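PDB 6TEQ: galactokinase from Bifidobacterium longum subsp. infantis ATCC 15697 = JCM 1222 = DSM 20088, which probably catalyses the ATP-dependent phosphorylation of galactose, and holds the analogue 2-deoxy-2-fluoro-galactose in its sugar pocket. Local coordinates for residues G246-A249 / Q250-T254; M296-R299 / V300-V303; H333-L336 / A337-E341. All coordinates share one frame; numbering follows the deposited sequence. Where two conformers were deposited one is given.

Contact 1 of 3, residues G246-A249 / Q250-T254; sequences GQYA and QRRAT. With GAF (2-deoxy-2-fluoro-alpha-D-galactopyranose), chain M.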
loop_
_atom_site.group_PDB
_atom_site.type_symbol
_atom_site.label_atom_id
_atom_site.label_comp_id
_atom_site.label_asym_id
_atom_site.label_seq_id
_atom_site.Cartn_x
_atom_site.Cartn_y
_atom_site.Cartn_z
ATOM N N GLY A 246 -16.027 -7.571 0.538
ATOM C CA GLY A 246 -16.862 -6.746 1.424
ATOM C C GLY A 246 -16.240 -6.605 2.806
ATOM O O GLY A 246 -16.752 -5.806 3.617
ATOM N N GLN A 247 -15.247 -7.402 3.140
ATOM C CA GLN A 247 -14.705 -7.382 4.535
ATOM C C GLN A 247 -14.076 -5.999 4.817
ATOM O O GLN A 247 -14.280 -5.442 5.900
ATOM C CB GLN A 247 -13.745 -8.577 4.723
ATOM C CG GLN A 247 -14.441 -9.932 4.596
ATOM C CD GLN A 247 -13.525 -11.021 5.107
ATOM O OE1 GLN A 247 -12.772 -11.637 4.332
ATOM N NE2 GLN A 247 -13.549 -11.240 6.424
ATOM N N TYR A 248 -13.220 -5.517 3.926
ATOM C CA TYR A 248 -12.464 -4.257 4.137
ATOM C C TYR A 248 -13.497 -3.132 4.209
ATOM O O TYR A 248 -13.463 -2.323 5.118
ATOM C CB TYR A 248 -11.417 -4.118 3.025
ATOM C CG TYR A 248 -10.658 -2.797 3.030
ATOM C CD1 TYR A 248 -9.505 -2.668 3.765
ATOM C CD2 TYR A 248 -11.183 -1.659 2.450
ATOM C CE1 TYR A 248 -8.809 -1.462 3.817
ATOM C CE2 TYR A 248 -10.511 -0.458 2.466
ATOM C CZ TYR A 248 -9.338 -0.336 3.185
ATOM O OH TYR A 248 -8.755 0.889 3.183
ATOM N N ALA A 249 -14.480 -3.143 3.323
ATOM C CA ALA A 249 -15.550 -2.129 3.306
ATOM C C ALA A 249 -16.294 -2.174 4.625
ATOM O O ALA A 249 -16.688 -1.075 5.132
ATOM C CB ALA A 249 -16.500 -2.358 2.144
ATOM N N GLN A 250 -16.546 -3.372 5.165
ATOM C CA GLN A 250 -17.298 -3.460 6.449
ATOM C C GLN A 250 -16.458 -2.752 7.528
ATOM O O GLN A 250 -17.026 -1.893 8.254
ATOM C CB GLN A 250 -17.648 -4.894 6.852
ATOM C CG GLN A 250 -18.485 -4.968 8.131
ATOM C CD GLN A 250 -19.754 -4.142 8.126
ATOM O OE1 GLN A 250 -20.720 -4.452 7.406
ATOM N NE2 GLN A 250 -19.738 -3.057 8.903
ATOM N N ARG A 251 -15.163 -3.043 7.627
ATOM C CA ARG A 251 -14.345 -2.415 8.706
ATOM C C ARG A 251 -14.501 -0.886 8.630
ATOM O O ARG A 251 -14.705 -0.220 9.691
ATOM C CB ARG A 251 -12.884 -2.822 8.619
ATOM C CG ARG A 251 -12.638 -4.311 8.793
ATOM C CD ARG A 251 -12.985 -4.765 10.207
ATOM N NE ARG A 251 -12.742 -6.204 10.335
ATOM C CZ ARG A 251 -13.528 -7.136 9.840
ATOM N NH1 ARG A 251 -14.625 -6.828 9.166
ATOM N NH2 ARG A 251 -13.179 -8.398 9.945
ATOM N N ARG A 252 -14.392 -0.333 7.411
ATOM C CA ARG A 252 -14.581 1.107 7.206
ATOM C C ARG A 252 -15.968 1.546 7.710
ATOM O O ARG A 252 -16.025 2.567 8.401
ATOM C CB ARG A 252 -14.349 1.497 5.745
ATOM C CG ARG A 252 -12.921 1.297 5.275
ATOM C CD ARG A 252 -12.657 1.961 3.926
ATOM N NE ARG A 252 -12.777 3.398 3.919
ATOM C CZ ARG A 252 -12.571 4.170 2.865
ATOM N NH1 ARG A 252 -12.379 3.641 1.675
ATOM N NH2 ARG A 252 -12.651 5.477 2.985
ATOM N N ALA A 253 -17.055 0.809 7.398
ATOM C CA ALA A 253 -18.413 1.189 7.796
ATOM C C ALA A 253 -18.514 1.229 9.319
ATOM O O ALA A 253 -19.089 2.156 9.864
ATOM C CB ALA A 253 -19.427 0.234 7.252
ATOM N N THR A 254 -17.890 0.257 9.948
ATOM C CA THR A 254 -17.909 0.104 11.407
ATOM C C THR A 254 -17.226 1.292 12.060
ATOM O O THR A 254 -17.807 1.905 12.979
ATOM C CB THR A 254 -17.347 -1.243 11.861
ATOM O OG1 THR A 254 -18.156 -2.296 11.325
ATOM C CG2 THR A 254 -17.364 -1.281 13.396
HETATM C C1 GAF M . -5.447 -1.552 2.301
HETATM C C2 GAF M . -5.840 -0.174 1.813
HETATM F F2 GAF M . -5.619 -0.104 0.478
HETATM C C3 GAF M . -5.068 0.920 2.519
HETATM O O3 GAF M . -5.649 2.154 2.235
HETATM C C4 GAF M . -5.116 0.733 4.065
HETATM O O4 GAF M . -6.398 0.990 4.624
HETATM C C5 GAF M . -4.677 -0.653 4.394
HETATM O O5 GAF M . -5.499 -1.586 3.734
HETATM C C6 GAF M . -4.704 -0.960 5.877
HETATM O O6 GAF M . -3.798 -0.126 6.598
HETATM O O1 GAF M . -4.138 -1.728 1.790
#
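The backbone N-H of Gln250 is hydrogen-bonded to O of Gly246, the N-cap residue (N to O 2.9 Å), and so closes the first turn of helix 247-262. Its side chain is modelled in two conformers, so the bond that one of them makes from NE2 to Thr254 OG1 is tentative. At Arg251 the backbone N reaches Gln247 O at 3.1 Å, and CG, anti to the carbonyl carbon (chi1 -62°), lies 3.5 Å from that oxygen. The polar end is engaged elsewhere, NE with Tyr340 O and NH2 with Glu341 O.

Arg252 carries the side-chain contact with Tyr248. Its methylene CD rests obliquely against the ring, 3.5 Å from Tyr248 CE2. It is the methylene that meets the ring; the guanidinium, its plane turned 69° from the ring, goes on to Ser186 OG through NH1. The helical ladder then continues with Ala253 N bonded to Ala249 O at 3.0 Å.

Tyr248 holds CG anti to its backbone N (chi1 174°), which swings the ring off the helix toward the bound sugar. Its OH is hydrogen-bonded to O4 of the alpha anomer at 2.8 Å, with O4 in the ring plane at the edge, and CE1 lies 3.3 Å from the sugar O5; O4 of the beta anomer is bonded too. A phenylalanine in its place would probably leave sugar O4 without this hydroxyl mate and Gly188 N without its weak partner. One helical turn thus combines two chemistries: apolar contact with Arg252 along part of the ring, and at its tip a polar contact with O4, the hydroxyl whose configuration distinguishes galactose from glucose.

Contact 2 of 3, residues M296-R299 / V300-V303; sequences MKKR and VRHV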
loop_
_atom_site.group_PDB
_atom_site.type_symbol
_atom_site.label_atom_id
_atom_site.label_comp_id
_atom_site.label_asym_id
_atom_site.label_seq_id
_atom_site.Cartn_x
_atom_site.Cartn_y
_atom_site.Cartn_z
ATOM N N MET A 296 -17.809 -3.300 17.750
ATOM C CA MET A 296 -17.418 -1.891 17.503
ATOM C C MET A 296 -16.398 -1.423 18.555
ATOM O O MET A 296 -15.412 -0.721 18.192
ATOM C CB MET A 296 -18.654 -0.989 17.486
ATOM C CG MET A 296 -18.355 0.391 16.997
ATOM S SD MET A 296 -19.743 1.435 16.986
ATOM C CE MET A 296 -20.642 0.736 15.611
ATOM N N LYS A 297 -16.489 -1.889 19.788
ATOM C CA LYS A 297 -15.532 -1.492 20.855
ATOM C C LYS A 297 -14.143 -1.993 20.453
ATOM O O LYS A 297 -13.177 -1.275 20.569
ATOM C CB LYS A 297 -15.882 -2.103 22.230
ATOM C CG LYS A 297 -17.179 -1.659 22.845
ATOM C CD LYS A 297 -17.414 -2.451 24.148
ATOM C CE LYS A 297 -18.763 -2.346 24.808
ATOM N NZ LYS A 297 -18.985 -1.027 25.357
ATOM N N LYS A 298 -14.089 -3.221 19.993
ATOM C CA LYS A 298 -12.849 -3.851 19.563
ATOM C C LYS A 298 -12.230 -3.032 18.417
ATOM O O LYS A 298 -10.976 -2.813 18.413
ATOM C CB LYS A 298 -13.087 -5.315 19.201
ATOM C CG LYS A 298 -13.395 -6.322 20.281
ATOM C CD LYS A 298 -13.517 -7.733 19.638
ATOM C CE LYS A 298 -13.661 -8.855 20.599
ATOM N NZ LYS A 298 -14.024 -10.042 19.783
ATOM N N ARG A 299 -12.998 -2.726 17.383
ATOM C CA ARG A 299 -12.476 -1.955 16.236
ATOM C C ARG A 299 -11.897 -0.612 16.708
ATOM O O ARG A 299 -10.799 -0.258 16.263
ATOM C CB ARG A 299 -13.511 -1.701 15.160
ATOM C CG ARG A 299 -14.256 -2.916 14.638
ATOM C CD ARG A 299 -13.346 -4.021 14.160
ATOM N NE ARG A 299 -14.058 -5.077 13.496
ATOM C CZ ARG A 299 -14.114 -6.383 13.837
ATOM N NH1 ARG A 299 -13.425 -6.878 14.869
ATOM N NH2 ARG A 299 -14.878 -7.200 13.117
ATOM N N VAL A 300 -12.598 0.125 17.534
ATOM C CA VAL A 300 -12.135 1.437 18.089
ATOM C C VAL A 300 -10.878 1.268 18.928
ATOM O O VAL A 300 -9.896 2.001 18.755
ATOM C CB VAL A 300 -13.243 2.188 18.831
ATOM C CG1 VAL A 300 -12.728 3.431 19.613
ATOM C CG2 VAL A 300 -14.272 2.607 17.808
ATOM N N ARG A 301 -10.820 0.237 19.747
ATOM C CA ARG A 301 -9.603 -0.005 20.556
ATOM C C ARG A 301 -8.413 -0.203 19.604
ATOM O O ARG A 301 -7.345 0.312 19.866
ATOM C CB ARG A 301 -9.835 -1.145 21.536
ATOM C CG ARG A 301 -8.594 -1.514 22.327
ATOM C CD ARG A 301 -8.947 -2.338 23.524
ATOM N NE ARG A 301 -9.441 -3.591 23.073
ATOM C CZ ARG A 301 -10.474 -4.197 23.567
ATOM N NH1 ARG A 301 -11.145 -3.600 24.556
ATOM N NH2 ARG A 301 -10.866 -5.350 23.028
ATOM N N HIS A 302 -8.559 -1.028 18.553
ATOM C CA HIS A 302 -7.474 -1.212 17.583
ATOM C C HIS A 302 -7.099 0.183 17.102
ATOM O O HIS A 302 -5.913 0.459 17.096
ATOM C CB HIS A 302 -7.903 -2.094 16.404
ATOM C CG HIS A 302 -6.870 -1.968 15.347
ATOM N ND1 HIS A 302 -5.671 -2.542 15.476
ATOM C CD2 HIS A 302 -6.862 -1.257 14.205
ATOM C CE1 HIS A 302 -4.864 -2.140 14.502
ATOM N NE2 HIS A 302 -5.594 -1.366 13.676
ATOM N N VAL A 303 -8.053 1.016 16.603
ATOM C CA VAL A 303 -7.626 2.229 15.875
ATOM C C VAL A 303 -6.853 3.132 16.847
ATOM O O VAL A 303 -5.827 3.722 16.498
ATOM C CB VAL A 303 -8.822 2.935 15.236
ATOM C CG1 VAL A 303 -8.422 4.259 14.662
ATOM C CG2 VAL A 303 -9.435 2.051 14.146
#
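Val300 packs tightly against the preceding turn of helix 294-318: its N is bonded to Met296 O at 3.0 Å, almost straight at 172°, and its CG2, lying beside the backbone N, sits 3.5 Å from the same oxygen. Val303 repeats the pattern one turn on, with CG2 3.4 Å from Arg299 O, the acceptor of its own N-H. His302 CB approaches Arg299 O equally closely, at 3.4 Å. On this packed side Val300 touches Leu288, Leu267 and Ala258 of three neighbouring helices.

The other side is looser. Lys298 and Arg301 pass each other at an angle, CG of the lysine 3.9 Å from NH2 of the arginine. One face of the Arg301 guanidinium lies over Lys298 CA. The two positive ends keep apart, Lys298 NZ standing 6.5 Å from Arg301 NH2, and the guanidinium forms a salt bridge to Asp339 instead.

Arg299, though buried, has its charge met beyond the turn: NH1 forms a salt bridge with Glu341 OE1 and a hydrogen bond to Asp339 O. His302 is held at both ring nitrogens, ND1 by Ser335 OG and NE2 by O of the sugar-binding Glu46, so the helix probably positions that residue from the second shell. The chemistry implies a division of labour: backbone bonds make the turn, the valines seat it on its neighbours, and Arg299, Arg301 and His302 serve partners beyond it.

Contact 3 of 3, residues H333-L336 / A337-E341; sequences HDSL and AADYE
The imidazole of His333 meets Ala337 obliquely, its NE2 4.3 Å from Ala337 CB, while Asp334 OD1, salt-bridged to Arg355, lies in the ring plane at the edge. Both ring nitrogens have partners beyond the turn: ND1 is bonded to Met364 N and NE2 to Asp348 OD1, which would hold the ring against rotation. The second flat group, the Tyr340 ring, meets that of His302 with the planes about 45° apart, neither stacked nor T-shaped, and its OH is hydrogen-bonded to Tyr50 OH.

Nearer the backbone, Tyr340 CB packs against Leu336 CD2 at 4.2 Å, the two side chains crossing at an angle. The chi1 of Tyr340, -134°, is off the usual staggered positions, and it carries the ring away from the helix while CB stays against it.

Ser335 is the polar pivot. Its carbonyl O takes two N-H groups, from Asp339 N at 2.9 Å, tilted out of the carbonyl plane, and from Tyr340 N at 2.9 Å, lying in it. Its hydroxyl, placed anti to the backbone N, shares a water with Asp339: the water lies 2.7 Å from Ser335 OG and donates to Asp339 OD2, also at 2.7 Å. Ser335 OG is also bonded to His302 ND1, and Asp339 OD1 pairs with Arg301.

Bonds from Ser335 O to the fourth and fifth residue onward widen the last turn, and Glu341 takes left-handed helical angles (phi 55°). This is characteristic of a helix C-terminus, here in the C-terminal GHMP-kinase region, and the side chain of Tyr340 comes within about 3 Å, nearest atoms, of that of sugar-binding His47.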
loop_
_atom_site.group_PDB
_atom_site.type_symbol
_atom_site.label_atom_id
_atom_site.label_comp_id
_atom_site.label_asym_id
_atom_site.label_seq_id
_atom_site.Cartn_x
_atom_site.Cartn_y
_atom_site.Cartn_z
ATOM N N HIS A 333 0.210 -6.386 15.183
ATOM C CA HIS A 333 -0.371 -7.640 14.674
ATOM C C HIS A 333 -1.420 -8.181 15.635
ATOM O O HIS A 333 -2.485 -8.605 15.186
ATOM C CB HIS A 333 0.687 -8.701 14.546
ATOM C CG HIS A 333 0.154 -9.917 13.929
ATOM N ND1 HIS A 333 -0.110 -10.007 12.543
ATOM C CD2 HIS A 333 -0.264 -11.077 14.489
ATOM C CE1 HIS A 333 -0.655 -11.187 12.295
ATOM N NE2 HIS A 333 -0.833 -11.828 13.489
ATOM N N ASP A 334 -1.066 -8.256 16.916
ATOM C CA ASP A 334 -1.965 -8.890 17.864
ATOM C C ASP A 334 -3.286 -8.131 17.894
ATOM O O ASP A 334 -4.368 -8.783 18.041
ATOM C CB ASP A 334 -1.352 -9.011 19.255
ATOM C CG ASP A 334 -0.162 -9.916 19.357
ATOM O OD1 ASP A 334 0.119 -10.678 18.404
ATOM O OD2 ASP A 334 0.422 -9.880 20.460
ATOM N N SER A 335 -3.228 -6.827 17.772
ATOM C CA SER A 335 -4.440 -6.015 17.739
ATOM C C SER A 335 -5.224 -6.305 16.445
ATOM O O SER A 335 -6.444 -6.372 16.491
ATOM C CB SER A 335 -4.055 -4.597 17.816
ATOM O OG SER A 335 -5.170 -3.737 17.850
ATOM N N LEU A 336 -4.537 -6.364 15.317
ATOM C CA LEU A 336 -5.203 -6.660 14.032
ATOM C C LEU A 336 -5.853 -8.035 14.089
ATOM O O LEU A 336 -6.906 -8.195 13.500
ATOM C CB LEU A 336 -4.201 -6.596 12.926
ATOM C CG LEU A 336 -3.776 -5.180 12.576
ATOM C CD1 LEU A 336 -2.463 -5.135 11.836
ATOM C CD2 LEU A 336 -4.845 -4.379 11.847
ATOM N N ALA A 337 -5.255 -8.990 14.785
ATOM C CA ALA A 337 -5.835 -10.348 14.852
ATOM C C ALA A 337 -7.024 -10.397 15.810
ATOM O O ALA A 337 -8.089 -10.970 15.403
ATOM C CB ALA A 337 -4.753 -11.308 15.263
ATOM N N ALA A 338 -6.863 -9.847 17.011
ATOM C CA ALA A 338 -7.896 -10.015 18.056
ATOM C C ALA A 338 -8.970 -8.943 18.000
ATOM O O ALA A 338 -10.155 -9.270 18.234
ATOM C CB ALA A 338 -7.326 -9.988 19.428
ATOM N N ASP A 339 -8.580 -7.699 17.846
ATOM C CA ASP A 339 -9.540 -6.570 17.911
ATOM C C ASP A 339 -10.070 -6.269 16.511
ATOM O O ASP A 339 -11.213 -5.927 16.407
ATOM C CB ASP A 339 -8.937 -5.362 18.606
ATOM C CG ASP A 339 -9.018 -5.499 20.128
ATOM O OD1 ASP A 339 -9.910 -6.281 20.643
ATOM O OD2 ASP A 339 -8.264 -4.805 20.815
ATOM N N TYR A 340 -9.186 -6.123 15.526
ATOM C CA TYR A 340 -9.654 -5.770 14.168
ATOM C C TYR A 340 -10.095 -6.976 13.343
ATOM O O TYR A 340 -10.947 -6.794 12.401
ATOM C CB TYR A 340 -8.660 -4.911 13.426
ATOM C CG TYR A 340 -9.261 -3.732 12.729
ATOM C CD1 TYR A 340 -9.905 -2.725 13.474
ATOM C CD2 TYR A 340 -9.263 -3.610 11.334
ATOM C CE1 TYR A 340 -10.505 -1.665 12.874
ATOM C CE2 TYR A 340 -9.862 -2.507 10.729
ATOM C CZ TYR A 340 -10.449 -1.515 11.501
ATOM O OH TYR A 340 -11.050 -0.442 10.911
ATOM N N GLU A 341 -9.690 -8.180 13.743
ATOM C CA GLU A 341 -10.196 -9.454 13.134
ATOM C C GLU A 341 -9.970 -9.392 11.619
ATOM O O GLU A 341 -10.895 -9.692 10.844
ATOM C CB GLU A 341 -11.626 -9.735 13.557
ATOM C CG GLU A 341 -11.740 -10.001 15.035
ATOM C CD GLU A 341 -13.162 -10.422 15.336
ATOM O OE1 GLU A 341 -14.029 -9.506 15.496
ATOM O OE2 GLU A 341 -13.438 -11.646 15.227
HETATM O O HOH W 1 -6.184 -3.127 20.282
#

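How the contacts relate
All three contacts are local turns of helices, yet their surroundings set their chemistry. Contact 1, at the surface, opens helix 247-262 and faces the sugar; contact 2 is buried in helix 294-318; contact 3, partly buried, ends helix 322-338, the next helix in the chain. Contacts 2 and 3 lie closest, their centres 9 Å apart, and are joined by polar side chains. Contact 1 meets contact 2 through side-chain packing of Arg251 and Thr254 on Arg299, while its tie to contact 3 is polar. Arginines of 246-254 and 296-303 thus converge on the helix end at 333-341, where carbonyls and carboxylates receive them.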